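Local coordinates for H/ACA ribonucleoprotein complex non-core subunit NAF1 (Saccharomyces cerevisiae, PDB 2V3M), which binds RNA and is required for maturation of box H/ACA small nucleolar ribonucleoproteins, in which GAR1 replaces it as the particles mature, at residues 37-42 against 96-101; 61-66 against 72-77; 76-79 against 84-87. All coordinates share one frame; numbering follows the deposited sequence.

How the contacts relate
All three contacts lie in the Gar1-like domain and reach one antiparallel sheet, in which strand 76-78 is outermost beside 85-89. Contact 1 seats helix 95-102 against the end of strand 30-40, contact 2 pairs strand 62-65 with 70-73, and contact 3 is the 76-78/85-89 hairpin. The bound sulfate belongs to contact 1, held by Glu-41 N. The centres of contacts 2 and 3 are about 11 Å apart; they share Glu-76 and Val-77, and Thr-75 N lies 2.8 Å from Arg-87 O. Contacts 1 and 2 (centres about 13 Å apart) meet where Leu-101 packs on Leu-65. Contacts 1 and 3, about 16 Å between centres, do not touch, yet both reach the second subunit.

Contact 1: 37-42 against 96-101; sequences KSAFEN and NLFDEL. With SO4 (sulfate ion), chain G.
Helix 95-102 of the Gar1-like domain docks on the end of strand 30-40 and the turn after it, and Phe-98 makes the joint. Its CG lies anti to the backbone N (chi1 177°), a setting that sends the ring out from the helix to the backbone of 39-42. The peptide N of Asn-42 sits over one face of this ring, 3.4 Å from Phe-98 CE1, while Phe-40 N lies at the ring edge near its plane. Ala-39 supplies the apolar side: its CB is 3.8 Å from Phe-98 CE1.

Asn-42 starts away from the helix, but its amide bends back over the root of the aromatic side chain, where OD1 comes to 3.9 Å from Phe-98 CG. The amide and ring planes stand 82° apart, nearly perpendicular. No hydrogen bond links 37-42 with 96-101, where the contact is van der Waals; just past it Lys-102 NZ makes a weak bond to Ala-39 O. Ile-44 and Leu-90 also touch the Phe-98 side chain.

A sulfate ion, probably from the crystallisation liquor, sits beside the joint. Glu-41 N donates to its O4 over 2.7 Å, with an N-H...O angle of 139°, and the same oxygen is 3.5 Å from Phe-98 CZ. The Glu-41 carboxylate turns to another partner, its OE2 bonding His-47 of the second subunit. Phe-98, packed from a short helix against a strand end and the turn after it, joins helix 95-102 to the sheet of the Gar1-like domain.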
loop_
_atom_site.group_PDB
_atom_site.type_symbol
_atom_site.label_atom_id
_atom_site.label_comp_id
_atom_site.label_asym_id
_atom_site.label_seq_id
_atom_site.Cartn_x
_atom_site.Cartn_y
_atom_site.Cartn_z
ATOM N N LYS A 37 -5.739 3.690 -4.785
ATOM C CA LYS A 37 -6.171 3.451 -3.411
ATOM C C LYS A 37 -5.284 4.000 -2.317
ATOM O O LYS A 37 -5.761 4.238 -1.255
ATOM C CB LYS A 37 -6.387 2.010 -3.202
ATOM C CG LYS A 37 -7.643 1.531 -3.941
ATOM C CD LYS A 37 -8.884 1.982 -3.265
ATOM C CE LYS A 37 -10.060 1.126 -3.668
ATOM N NZ LYS A 37 -11.337 1.667 -3.007
ATOM N N SER A 38 -4.012 4.280 -2.603
ATOM C CA SER A 38 -3.118 4.693 -1.569
ATOM C C SER A 38 -1.852 5.487 -1.997
ATOM O O SER A 38 -1.357 5.356 -3.101
ATOM C CB SER A 38 -2.681 3.478 -0.801
ATOM O OG SER A 38 -2.231 3.941 0.437
ATOM N N ALA A 39 -1.339 6.317 -1.080
ATOM C CA ALA A 39 -0.177 7.135 -1.355
ATOM C C ALA A 39 0.552 7.389 -0.077
ATOM O O ALA A 39 0.130 8.202 0.764
ATOM C CB ALA A 39 -0.590 8.426 -2.026
ATOM N N PHE A 40 1.637 6.650 0.077
ATOM C CA PHE A 40 2.568 6.884 1.199
ATOM C C PHE A 40 4.005 6.723 0.715
ATOM O O PHE A 40 4.307 5.899 -0.173
ATOM C CB PHE A 40 2.265 5.926 2.313
ATOM C CG PHE A 40 2.463 4.517 1.918
ATOM C CD1 PHE A 40 3.677 3.858 2.181
ATOM C CD2 PHE A 40 1.502 3.856 1.229
ATOM C CE1 PHE A 40 3.894 2.552 1.740
ATOM C CE2 PHE A 40 1.684 2.572 0.842
ATOM C CZ PHE A 40 2.908 1.917 1.108
ATOM N N GLU A 41 4.858 7.547 1.253
ATOM C CA GLU A 41 6.272 7.470 1.022
ATOM C C GLU A 41 6.617 7.390 -0.407
ATOM O O GLU A 41 7.264 6.470 -0.827
ATOM C CB GLU A 41 6.880 6.310 1.782
ATOM C CG GLU A 41 7.462 6.811 3.135
ATOM C CD GLU A 41 8.088 5.665 3.924
ATOM O OE1 GLU A 41 9.103 5.893 4.633
ATOM O OE2 GLU A 41 7.545 4.536 3.794
ATOM N N ASN A 42 6.172 8.375 -1.151
ATOM C CA ASN A 42 6.374 8.370 -2.585
ATOM C C ASN A 42 5.925 7.097 -3.255
ATOM O O ASN A 42 6.194 6.953 -4.460
ATOM C CB ASN A 42 7.813 8.651 -2.984
ATOM C CG ASN A 42 8.253 10.040 -2.650
ATOM O OD1 ASN A 42 7.542 11.043 -2.833
ATOM N ND2 ASN A 42 9.455 10.120 -2.167
ATOM N N ASN A 96 5.831 16.949 -6.042
ATOM C CA ASN A 96 4.657 17.749 -6.362
ATOM C C ASN A 96 3.522 16.885 -6.951
ATOM O O ASN A 96 2.311 17.131 -6.732
ATOM C CB ASN A 96 5.021 18.910 -7.267
ATOM C CG ASN A 96 5.730 20.033 -6.519
ATOM O OD1 ASN A 96 5.932 21.125 -7.062
ATOM N ND2 ASN A 96 6.103 19.783 -5.252
ATOM N N LEU A 97 3.923 15.845 -7.665
ATOM C CA LEU A 97 2.993 14.978 -8.334
ATOM C C LEU A 97 2.375 14.042 -7.312
ATOM O O LEU A 97 1.161 13.794 -7.339
ATOM C CB LEU A 97 3.714 14.227 -9.467
ATOM C CG LEU A 97 2.796 13.219 -10.130
ATOM C CD1 LEU A 97 1.714 13.921 -10.894
ATOM C CD2 LEU A 97 3.534 12.189 -11.006
ATOM N N PHE A 98 3.226 13.539 -6.427
ATOM C CA PHE A 98 2.821 12.723 -5.292
ATOM C C PHE A 98 1.720 13.376 -4.461
ATOM O O PHE A 98 0.711 12.753 -4.241
ATOM C CB PHE A 98 4.040 12.360 -4.403
ATOM C CG PHE A 98 3.672 11.556 -3.160
ATOM C CD1 PHE A 98 3.437 10.202 -3.256
ATOM C CD2 PHE A 98 3.490 12.191 -1.920
ATOM C CE1 PHE A 98 3.080 9.480 -2.164
ATOM C CE2 PHE A 98 3.108 11.460 -0.800
ATOM C CZ PHE A 98 2.918 10.111 -0.915
ATOM N N ASP A 99 1.940 14.606 -4.023
ATOM C CA ASP A 99 0.947 15.394 -3.291
ATOM C C ASP A 99 -0.366 15.607 -4.020
ATOM O O ASP A 99 -1.446 15.614 -3.414
ATOM C CB ASP A 99 1.570 16.740 -2.875
ATOM C CG ASP A 99 2.696 16.553 -1.820
ATOM O OD1 ASP A 99 2.634 15.566 -1.004
ATOM O OD2 ASP A 99 3.659 17.370 -1.808
ATOM N N GLU A 100 -0.259 15.738 -5.331
ATOM C CA GLU A 100 -1.439 15.874 -6.152
ATOM C C GLU A 100 -2.206 14.572 -6.240
ATOM O O GLU A 100 -3.410 14.560 -6.237
ATOM C CB GLU A 100 -1.084 16.387 -7.518
ATOM C CG GLU A 100 -2.343 16.849 -8.305
ATOM C CD GLU A 100 -2.127 16.951 -9.894
ATOM O OE1 GLU A 100 -3.150 16.717 -10.615
ATOM O OE2 GLU A 100 -0.960 17.223 -10.396
ATOM N N LEU A 101 -1.515 13.458 -6.300
ATOM C CA LEU A 101 -2.203 12.190 -6.367
ATOM C C LEU A 101 -2.741 11.779 -5.025
ATOM O O LEU A 101 -3.873 11.358 -4.992
ATOM C CB LEU A 101 -1.267 11.143 -6.888
ATOM C CG LEU A 101 -0.699 11.391 -8.300
ATOM C CD1 LEU A 101 0.324 10.250 -8.594
ATOM C CD2 LEU A 101 -1.740 11.416 -9.476
HETATM S S SO4 G . 3.857 9.860 3.284
HETATM O O1 SO4 G . 4.415 8.652 3.900
HETATM O O2 SO4 G . 2.422 9.674 3.008
HETATM O O3 SO4 G . 4.020 11.020 4.145
HETATM O O4 SO4 G . 4.652 10.131 2.084
#

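Contact 2: 61-66 against 72-77; sequences SIFCLE and GMLTEV
Backbone hydrogen bonds join Phe-63 and Gly-72 in the hairpin of strands 62-65 and 70-73. Phe-63 N donates to Gly-72 O over 2.9 Å with a nearly straight N-H...O angle of 168°; the return bond from Gly-72 N to Phe-63 O is weak. One pair further along, Ile-62 and Met-73 form an antiparallel non-hydrogen-bonded pair with CA atoms 4.7 Å apart. Beyond it Leu-74 N reaches Ser-61 O at 3.3 Å. Gly-72 O has a second, softer partner in the CA-H of Ile-62, 3.5 Å from Ile-62 CA to the oxygen.

Apolar contacts occupy both faces of the ladder. On the face of Ile-62 and Met-73, a selenomethionine, Ile-62 CD1 meets SE at 3.5 Å. Bends at its second and third torsions bring the selenium to that methyl group, and Pro-16 and Leu-18 also pack on the selenomethionine. On the face carrying Phe-63, the ring meets its neighbour with an edge: Phe-63 CE1 is 3.8 Å from Leu-74 CB, and Leu-74 CD1 lies close to the same ring atom. The Phe-63 side chain leans beside its own backbone N (chi1 -67°), which also brings Gly-72 O to the ring edge, 3.5 Å from CD1. Ile-88 and Tyr-86 extend this apolar layer, touching Phe-63 and Leu-74 respectively.

The backbone angles of Gly-72 would bring a beta carbon against the carbonyl oxygen of the residue before it. The chemistry implies a hairpin end in which backbone bonds set the register while apolar contacts lie on both faces, with Phe-63 and Leu-74 meeting strand 85-89.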
loop_
_atom_site.group_PDB
_atom_site.type_symbol
_atom_site.label_atom_id
_atom_site.label_comp_id
_atom_site.label_asym_id
_atom_site.label_seq_id
_atom_site.Cartn_x
_atom_site.Cartn_y
_atom_site.Cartn_z
ATOM N N SER A 61 4.859 -0.239 -18.109
ATOM C CA SER A 61 3.537 0.232 -18.602
ATOM C C SER A 61 3.334 1.494 -17.820
ATOM O O SER A 61 3.707 1.488 -16.593
ATOM C CB SER A 61 2.436 -0.784 -18.166
ATOM O OG SER A 61 2.986 -2.115 -17.906
ATOM N N ILE A 62 2.738 2.515 -18.443
ATOM C CA ILE A 62 2.485 3.780 -17.706
ATOM C C ILE A 62 1.043 3.950 -17.257
ATOM O O ILE A 62 0.125 3.883 -18.098
ATOM C CB ILE A 62 2.662 4.998 -18.557
ATOM C CG1 ILE A 62 3.896 5.000 -19.501
ATOM C CG2 ILE A 62 2.601 6.220 -17.684
ATOM C CD1 ILE A 62 5.012 4.086 -19.191
ATOM N N PHE A 63 0.855 4.217 -15.960
ATOM C CA PHE A 63 -0.439 4.486 -15.387
ATOM C C PHE A 63 -0.742 5.973 -15.466
ATOM O O PHE A 63 0.184 6.790 -15.338
ATOM C CB PHE A 63 -0.383 4.041 -13.959
ATOM C CG PHE A 63 -0.236 2.579 -13.808
ATOM C CD1 PHE A 63 1.016 1.991 -13.869
ATOM C CD2 PHE A 63 -1.333 1.761 -13.538
ATOM C CE1 PHE A 63 1.143 0.586 -13.697
ATOM C CE2 PHE A 63 -1.203 0.393 -13.379
ATOM C CZ PHE A 63 0.007 -0.193 -13.469
ATOM N N CYS A 64 -2.020 6.301 -15.626
ATOM C CA CYS A 64 -2.535 7.692 -15.578
ATOM C C CYS A 64 -3.964 7.723 -15.060
ATOM O O CYS A 64 -4.560 6.697 -14.953
ATOM C CB CYS A 64 -2.535 8.308 -16.973
ATOM S SG CYS A 64 -3.560 7.391 -18.256
ATOM N N LEU A 65 -4.487 8.889 -14.752
ATOM C CA LEU A 65 -5.848 9.028 -14.356
ATOM C C LEU A 65 -6.634 9.146 -15.648
ATOM O O LEU A 65 -6.026 9.154 -16.675
ATOM C CB LEU A 65 -5.970 10.263 -13.446
ATOM C CG LEU A 65 -5.688 10.038 -11.936
ATOM C CD1 LEU A 65 -5.296 8.638 -11.583
ATOM C CD2 LEU A 65 -4.702 11.017 -11.443
ATOM N N GLU A 66 -7.953 9.253 -15.599
ATOM C CA GLU A 66 -8.802 9.549 -16.763
ATOM C C GLU A 66 -8.481 10.853 -17.419
ATOM O O GLU A 66 -8.741 11.030 -18.591
ATOM C CB GLU A 66 -10.253 9.562 -16.340
ATOM C CG GLU A 66 -11.178 9.251 -17.420
ATOM C CD GLU A 66 -12.565 8.930 -16.921
ATOM O OE1 GLU A 66 -13.349 8.432 -17.712
ATOM O OE2 GLU A 66 -12.874 9.161 -15.732
ATOM N N GLY A 72 2.728 7.133 -13.226
ATOM C CA GLY A 72 4.134 6.733 -13.399
ATOM C C GLY A 72 4.205 5.252 -13.798
ATOM O O GLY A 72 3.281 4.623 -14.358
HETATM N N MSE A 73 5.357 4.666 -13.562
HETATM C CA MSE A 73 5.642 3.404 -14.233
HETATM C C MSE A 73 5.590 2.306 -13.239
HETATM O O MSE A 73 5.949 2.488 -12.056
HETATM C CB MSE A 73 7.013 3.424 -14.660
HETATM C CG MSE A 73 7.191 2.487 -15.716
HETATM SE SE MSE A 73 7.560 4.009 -16.762
HETATM C CE MSE A 73 9.015 3.601 -17.872
ATOM N N LEU A 74 5.158 1.135 -13.669
ATOM C CA LEU A 74 4.948 0.022 -12.698
ATOM C C LEU A 74 6.213 -0.386 -11.946
ATOM O O LEU A 74 7.297 -0.541 -12.496
ATOM C CB LEU A 74 4.506 -1.224 -13.421
ATOM C CG LEU A 74 4.284 -2.458 -12.540
ATOM C CD1 LEU A 74 3.068 -2.198 -11.680
ATOM C CD2 LEU A 74 3.910 -3.597 -13.342
ATOM N N THR A 75 6.130 -0.581 -10.666
ATOM C CA THR A 75 7.375 -0.824 -9.967
ATOM C C THR A 75 7.280 -2.189 -9.385
ATOM O O THR A 75 8.204 -2.966 -9.424
ATOM C CB THR A 75 7.554 0.073 -8.740
ATOM O OG1 THR A 75 7.500 1.445 -9.112
ATOM C CG2 THR A 75 8.927 -0.152 -8.103
ATOM N N GLU A 76 6.141 -2.467 -8.781
ATOM C CA GLU A 76 5.893 -3.781 -8.271
ATOM C C GLU A 76 4.439 -4.226 -8.291
ATOM O O GLU A 76 3.476 -3.443 -8.039
ATOM C CB GLU A 76 6.344 -3.819 -6.857
ATOM C CG GLU A 76 6.277 -5.135 -6.224
ATOM C CD GLU A 76 6.565 -5.109 -4.679
ATOM O OE1 GLU A 76 6.695 -4.038 -4.051
ATOM O OE2 GLU A 76 6.652 -6.157 -3.990
ATOM N N VAL A 77 4.284 -5.506 -8.572
ATOM C CA VAL A 77 2.996 -6.137 -8.550
ATOM C C VAL A 77 2.978 -6.987 -7.306
ATOM O O VAL A 77 3.820 -7.860 -7.119
ATOM C CB VAL A 77 2.773 -7.095 -9.742
ATOM C CG1 VAL A 77 1.400 -7.769 -9.611
ATOM C CG2 VAL A 77 2.979 -6.317 -11.077
#

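Contact 3: 76-79 against 84-87; sequences EVFG and PFYR
The Phe-78 ring carries Phe-85 CB over one face, in a CH-pi contact of 3.5 Å from that carbon to the ring centroid. Arg-87 CB lies at the ring edge, 3.8 Å from Phe-78 CE1. The two phenyl rings are near parallel, planes at 24°, but slid so far that they barely overlap; the beta carbon of Phe-85 makes the closest approach, with CD1 beside it near Phe-78 CE2. Phe-78 CG stands between the backbone N and the carbonyl carbon (chi1 66°), which lays its ring across the neighbouring strand. At the edge of the Phe-85 ring sits Gly-79 CA, in a place where a beta carbon would clash with Phe-85 CD1. That ring also stacks with His-47 and meets Phe-40 of the second subunit almost perpendicularly. The Tyr-86 ring likewise offers an edge, on the opposite face of the sheet, with its CE2 4.1 Å from Val-77 CG1.

Arg-87 presents the edge of its guanidinium to Glu-76, NH1 reaching OE1 in a salt bridge, with the carboxylate plane turned 85° from the guanidinium; its modelled length is too short to take literally. Arg-87 NE is held by Asn-43 OD1, and Glu-76 OE2 accepts from Gly-79 N of the second subunit.

Antiparallel backbone bonds carry the hairpin beneath. Glu-76 N donates to Arg-87 O at 2.9 Å, and Arg-87 N returns a bond to Glu-76 O; Phe-78 N reaches Phe-85 O at 2.9 Å, and Phe-85 N reaches Phe-78 O at 2.7 Å. Phe-78 also stacks on Phe-78 of the second subunit. Replacing Phe-78 with alanine is likely to uncover Phe-85 CB and Arg-87 CB and to abolish the ring stack between the subunits. The chemistry implies a hairpin whose aromatic and charged groups serve both its own pairing and the dimer.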
loop_
_atom_site.group_PDB
_atom_site.type_symbol
_atom_site.label_atom_id
_atom_site.label_comp_id
_atom_site.label_asym_id
_atom_site.label_seq_id
_atom_site.Cartn_x
_atom_site.Cartn_y
_atom_site.Cartn_z
ATOM N N GLU A 76 6.141 -2.467 -8.781
ATOM C CA GLU A 76 5.893 -3.781 -8.271
ATOM C C GLU A 76 4.439 -4.226 -8.291
ATOM O O GLU A 76 3.476 -3.443 -8.039
ATOM C CB GLU A 76 6.344 -3.819 -6.857
ATOM C CG GLU A 76 6.277 -5.135 -6.224
ATOM C CD GLU A 76 6.565 -5.109 -4.679
ATOM O OE1 GLU A 76 6.695 -4.038 -4.051
ATOM O OE2 GLU A 76 6.652 -6.157 -3.990
ATOM N N VAL A 77 4.284 -5.506 -8.572
ATOM C CA VAL A 77 2.996 -6.137 -8.550
ATOM C C VAL A 77 2.978 -6.987 -7.306
ATOM O O VAL A 77 3.820 -7.860 -7.119
ATOM C CB VAL A 77 2.773 -7.095 -9.742
ATOM C CG1 VAL A 77 1.400 -7.769 -9.611
ATOM C CG2 VAL A 77 2.979 -6.317 -11.077
ATOM N N PHE A 78 2.012 -6.788 -6.433
ATOM C CA PHE A 78 1.855 -7.713 -5.314
ATOM C C PHE A 78 0.371 -7.966 -4.940
ATOM O O PHE A 78 -0.498 -7.482 -5.616
ATOM C CB PHE A 78 2.531 -7.105 -4.089
ATOM C CG PHE A 78 1.862 -5.822 -3.568
ATOM C CD1 PHE A 78 2.066 -4.585 -4.200
ATOM C CD2 PHE A 78 1.115 -5.821 -2.414
ATOM C CE1 PHE A 78 1.502 -3.396 -3.788
ATOM C CE2 PHE A 78 0.504 -4.617 -1.969
ATOM C CZ PHE A 78 0.706 -3.394 -2.680
ATOM N N GLY A 79 0.055 -8.585 -3.790
ATOM C CA GLY A 79 -1.308 -9.009 -3.518
ATOM C C GLY A 79 -1.533 -10.352 -4.175
ATOM O O GLY A 79 -0.605 -10.910 -4.757
ATOM N N PRO A 84 -4.734 -8.178 -7.920
ATOM C CA PRO A 84 -3.416 -7.726 -7.632
ATOM C C PRO A 84 -3.437 -6.309 -7.065
ATOM O O PRO A 84 -4.409 -5.654 -7.109
ATOM C CB PRO A 84 -2.777 -7.772 -9.025
ATOM C CG PRO A 84 -3.505 -8.684 -9.750
ATOM C CD PRO A 84 -4.879 -8.552 -9.322
ATOM N N PHE A 85 -2.339 -5.821 -6.569
ATOM C CA PHE A 85 -2.134 -4.407 -6.271
ATOM C C PHE A 85 -0.897 -3.991 -6.985
ATOM O O PHE A 85 0.070 -4.777 -6.999
ATOM C CB PHE A 85 -1.748 -4.191 -4.832
ATOM C CG PHE A 85 -2.857 -4.408 -3.858
ATOM C CD1 PHE A 85 -2.883 -5.547 -3.087
ATOM C CD2 PHE A 85 -3.828 -3.487 -3.682
ATOM C CE1 PHE A 85 -3.909 -5.777 -2.143
ATOM C CE2 PHE A 85 -4.888 -3.704 -2.788
ATOM C CZ PHE A 85 -4.944 -4.825 -2.004
ATOM N N TYR A 86 -0.910 -2.781 -7.556
ATOM C CA TYR A 86 0.209 -2.329 -8.300
ATOM C C TYR A 86 0.870 -1.256 -7.488
ATOM O O TYR A 86 0.204 -0.411 -6.901
ATOM C CB TYR A 86 -0.282 -1.802 -9.587
ATOM C CG TYR A 86 -0.997 -2.818 -10.385
ATOM C CD1 TYR A 86 -2.261 -2.558 -10.925
ATOM C CD2 TYR A 86 -0.445 -4.066 -10.598
ATOM C CE1 TYR A 86 -2.947 -3.519 -11.677
ATOM C CE2 TYR A 86 -1.072 -4.997 -11.391
ATOM C CZ TYR A 86 -2.344 -4.737 -11.927
ATOM O OH TYR A 86 -2.966 -5.726 -12.705
ATOM N N ARG A 87 2.183 -1.296 -7.387
ATOM C CA ARG A 87 2.881 -0.215 -6.696
ATOM C C ARG A 87 3.772 0.577 -7.634
ATOM O O ARG A 87 4.637 -0.028 -8.363
ATOM C CB ARG A 87 3.673 -0.846 -5.610
ATOM C CG ARG A 87 4.412 0.071 -4.668
ATOM C CD ARG A 87 5.390 -0.870 -3.868
ATOM N NE ARG A 87 6.675 -0.248 -3.841
ATOM C CZ ARG A 87 7.847 -0.813 -4.087
ATOM N NH1 ARG A 87 7.992 -2.091 -4.353
ATOM N NH2 ARG A 87 8.937 -0.068 -3.995
#